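Local coordinates for protein SAHS1 (Ramazzottius varieornatus, PDB 5XNA) that acts as a secreted, heat-soluble molecular shield when water is scarce, and has a fatty-acid-binding-protein-like barrel that can hold a fatty acid, at residues Asp117-Thr122 and Arg132-Ser137. Numbering follows the deposited sequence.
Sequences DELEKT and RWYKKS. With MG (magnesium ion), chain E; SHV (heptanoic acid), chain O.
Leu119 and Tyr134 form a hydrogen-bonded antiparallel pair in the C-terminal hairpin of a fatty-acid-binding-protein-like beta barrel, Leu119 N reaching Tyr134 O at 2.9 Å and Tyr134 N returning to Leu119 O at 2.7 Å. Lys121 and Arg132 make the next such pair, and their side chains, with those of Leu119 and Tyr134, point to the inner face. Leu119 CB rests 4.1 Å from Tyr134 CB, and Trp12 and Val114 from the adjacent strands also touch Leu119. With CG anti to its carbonyl carbon (chi1 -68°), Tyr134 sends its ring inward past Lys121 CB, and its OH binds the magnesium ion at 2.0 Å. Heptanoic acid O1 and O2 and His43 NE2 are further ligands of this ion. Lys121, extended, and Arg132, extended as far as NE, reach the same carboxylate: Lys121 NZ donates to heptanoic acid O1 at 3.1 Å, and Arg132 NH1 meets heptanoic acid O2 in the guanidinium plane, while His39 O and Asn38 OD1 hold Arg132 NH2.

The outer face is partly exposed but closely packed where Trp133 lies alongside Glu120: Glu120 CG is 3.3 Å from Trp133 NE1, which donates to Glu120 OE2 at 2.7 Å from above the carboxylate plane, a bent bond (138° at the hydrogen); Glu120 OE1 pairs with Lys131. With an alanine at Trp133, Glu120 OE2 would probably lose this donor and the flank of the Glu120 chain its ring cover. Glu118 OE2 only brushes Trp133 CD1, its OE1 being engaged by Arg17. The loose end is at exposed Asp117 and Lys136, where pairing frays into a weak 3.4 Å bond from Lys136 N to Asp117 O. Inside, metal and cationic groups converge on one carboxylate, consistent with a barrel that receives a fatty-acid head group and probably stabilises its anionic form.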
loop_
_atom_site.group_PDB
_atom_site.type_symbol
_atom_site.label_atom_id
_atom_site.label_comp_id
_atom_site.label_asym_id
_atom_site.label_seq_id
_atom_site.Cartn_x
_atom_site.Cartn_y
_atom_site.Cartn_z
ATOM N N ASP A 117 14.973 -19.516 -2.440
ATOM C CA ASP A 117 15.691 -19.910 -1.207
ATOM C C ASP A 117 15.523 -18.961 -0.006
ATOM O O ASP A 117 15.596 -19.393 1.145
ATOM C CB ASP A 117 17.187 -20.123 -1.492
ATOM C CG ASP A 117 17.923 -20.735 -0.319
ATOM O OD1 ASP A 117 17.755 -21.952 -0.086
ATOM O OD2 ASP A 117 18.670 -20.004 0.365
ATOM N N GLU A 118 15.263 -17.686 -0.262
ATOM C CA GLU A 118 15.257 -16.678 0.789
ATOM C C GLU A 118 14.023 -15.804 0.638
ATOM O O GLU A 118 13.583 -15.516 -0.478
ATOM C CB GLU A 118 16.544 -15.851 0.732
ATOM C CG GLU A 118 16.442 -14.423 1.222
ATOM C CD GLU A 118 17.681 -13.624 0.878
ATOM O OE1 GLU A 118 18.784 -14.089 1.237
ATOM O OE2 GLU A 118 17.560 -12.544 0.255
ATOM N N LEU A 119 13.445 -15.407 1.767
ATOM C CA LEU A 119 12.253 -14.573 1.765
ATOM C C LEU A 119 12.587 -13.259 2.452
ATOM O O LEU A 119 13.093 -13.254 3.581
ATOM C CB LEU A 119 11.075 -15.277 2.466
ATOM C CG LEU A 119 9.740 -14.535 2.372
ATOM C CD1 LEU A 119 8.588 -15.526 2.299
ATOM C CD2 LEU A 119 9.577 -13.611 3.569
ATOM N N GLU A 120 12.308 -12.150 1.764
ATOM C CA GLU A 120 12.446 -10.811 2.321
ATOM C C GLU A 120 11.064 -10.292 2.703
ATOM O O GLU A 120 10.176 -10.199 1.847
ATOM C CB GLU A 120 13.110 -9.859 1.325
ATOM C CG GLU A 120 13.368 -8.458 1.885
ATOM C CD GLU A 120 14.214 -7.589 0.960
ATOM O OE1 GLU A 120 13.864 -6.403 0.779
ATOM O OE2 GLU A 120 15.228 -8.088 0.413
ATOM N N LYS A 121 10.876 -9.969 3.979
ATOM C CA LYS A 121 9.625 -9.388 4.449
ATOM C C LYS A 121 9.842 -7.905 4.681
ATOM O O LYS A 121 10.769 -7.513 5.399
ATOM C CB LYS A 121 9.119 -10.046 5.736
ATOM C CG LYS A 121 7.793 -9.436 6.223
ATOM C CD LYS A 121 7.113 -10.255 7.315
ATOM C CE LYS A 121 5.739 -9.681 7.642
ATOM N NZ LYS A 121 5.128 -10.252 8.884
ATOM N N THR A 122 8.980 -7.087 4.095
ATOM C CA THR A 122 9.003 -5.653 4.319
ATOM C C THR A 122 7.789 -5.247 5.144
ATOM O O THR A 122 6.666 -5.684 4.863
ATOM C CB THR A 122 9.032 -4.903 2.988
ATOM O OG1 THR A 122 10.088 -5.429 2.172
ATOM C CG2 THR A 122 9.260 -3.417 3.227
ATOM N N ARG A 132 13.111 -7.725 7.039
ATOM C CA ARG A 132 13.630 -8.884 7.745
ATOM C C ARG A 132 13.765 -10.011 6.738
ATOM O O ARG A 132 12.922 -10.161 5.855
ATOM C CB ARG A 132 12.705 -9.257 8.897
ATOM C CG ARG A 132 13.232 -10.307 9.781
ATOM C CD ARG A 132 12.426 -10.318 11.057
ATOM N NE ARG A 132 13.137 -11.011 12.104
ATOM C CZ ARG A 132 12.544 -11.569 13.146
ATOM N NH1 ARG A 132 11.220 -11.524 13.260
ATOM N NH2 ARG A 132 13.277 -12.168 14.059
ATOM N N TRP A 133 14.840 -10.786 6.843
ATOM C CA TRP A 133 15.090 -11.844 5.882
ATOM C C TRP A 133 14.936 -13.204 6.546
ATOM O O TRP A 133 15.400 -13.412 7.673
ATOM C CB TRP A 133 16.487 -11.706 5.259
ATOM C CG TRP A 133 16.546 -10.532 4.325
ATOM C CD1 TRP A 133 16.375 -10.549 2.979
ATOM C CD2 TRP A 133 16.734 -9.158 4.690
ATOM N NE1 TRP A 133 16.469 -9.263 2.472
ATOM C CE2 TRP A 133 16.683 -8.399 3.508
ATOM C CE3 TRP A 133 16.956 -8.501 5.904
ATOM C CZ2 TRP A 133 16.847 -7.015 3.502
ATOM C CZ3 TRP A 133 17.111 -7.127 5.897
ATOM C CH2 TRP A 133 17.059 -6.402 4.701
ATOM N N TYR A 134 14.315 -14.118 5.816
ATOM C CA TYR A 134 14.006 -15.454 6.285
ATOM C C TYR A 134 14.644 -16.471 5.354
ATOM O O TYR A 134 14.780 -16.232 4.153
ATOM C CB TYR A 134 12.486 -15.659 6.332
ATOM C CG TYR A 134 11.828 -14.814 7.387
ATOM C CD1 TYR A 134 11.628 -13.446 7.190
ATOM C CD2 TYR A 134 11.403 -15.379 8.589
ATOM C CE1 TYR A 134 11.035 -12.659 8.169
ATOM C CE2 TYR A 134 10.813 -14.606 9.569
ATOM C CZ TYR A 134 10.622 -13.252 9.354
ATOM O OH TYR A 134 10.038 -12.498 10.338
ATOM N N LYS A 135 15.028 -17.613 5.910
ATOM C CA LYS A 135 15.506 -18.727 5.109
ATOM C C LYS A 135 14.520 -19.886 5.183
ATOM O O LYS A 135 13.797 -20.052 6.168
ATOM C CB LYS A 135 16.890 -19.186 5.578
ATOM C CG LYS A 135 16.895 -19.765 6.983
ATOM C CD LYS A 135 18.305 -20.026 7.481
ATOM C CE LYS A 135 18.294 -20.422 8.941
ATOM N NZ LYS A 135 17.437 -21.624 9.145
ATOM N N LYS A 136 14.478 -20.669 4.111
ATOM C CA LYS A 136 13.723 -21.914 4.123
ATOM C C LYS A 136 14.177 -22.801 5.276
ATOM O O LYS A 136 15.374 -23.024 5.469
ATOM C CB LYS A 136 13.902 -22.647 2.790
ATOM C CG LYS A 136 12.867 -22.310 1.733
ATOM C CD LYS A 136 11.520 -22.940 2.084
ATOM C CE LYS A 136 10.415 -22.541 1.106
ATOM N NZ LYS A 136 10.482 -23.271 -0.189
ATOM N N SER A 137 13.221 -23.293 6.055
ATOM C CA SER A 137 13.542 -24.205 7.148
ATOM C C SER A 137 13.926 -25.569 6.588
ATOM O O SER A 137 13.229 -26.105 5.728
ATOM C CB SER A 137 12.368 -24.353 8.112
ATOM O OG SER A 137 12.262 -23.233 8.967
HETATM MG MG MG E . 8.064 -11.963 10.406
HETATM C C1 SHV O . 7.271 -10.858 12.364
HETATM O O1 SHV O . 6.288 -11.039 11.600
HETATM O O2 SHV O . 8.390 -10.558 11.871
HETATM C C2 SHV O . 7.100 -11.004 13.878
HETATM C C3 SHV O . 6.925 -9.629 14.521
HETATM C C4 SHV O . 5.466 -9.194 14.411
HETATM C C5 SHV O . 5.310 -7.753 14.895
HETATM C C6 SHV O . 4.415 -6.987 13.920
HETATM C C7 SHV O . 3.486 -6.038 14.674
#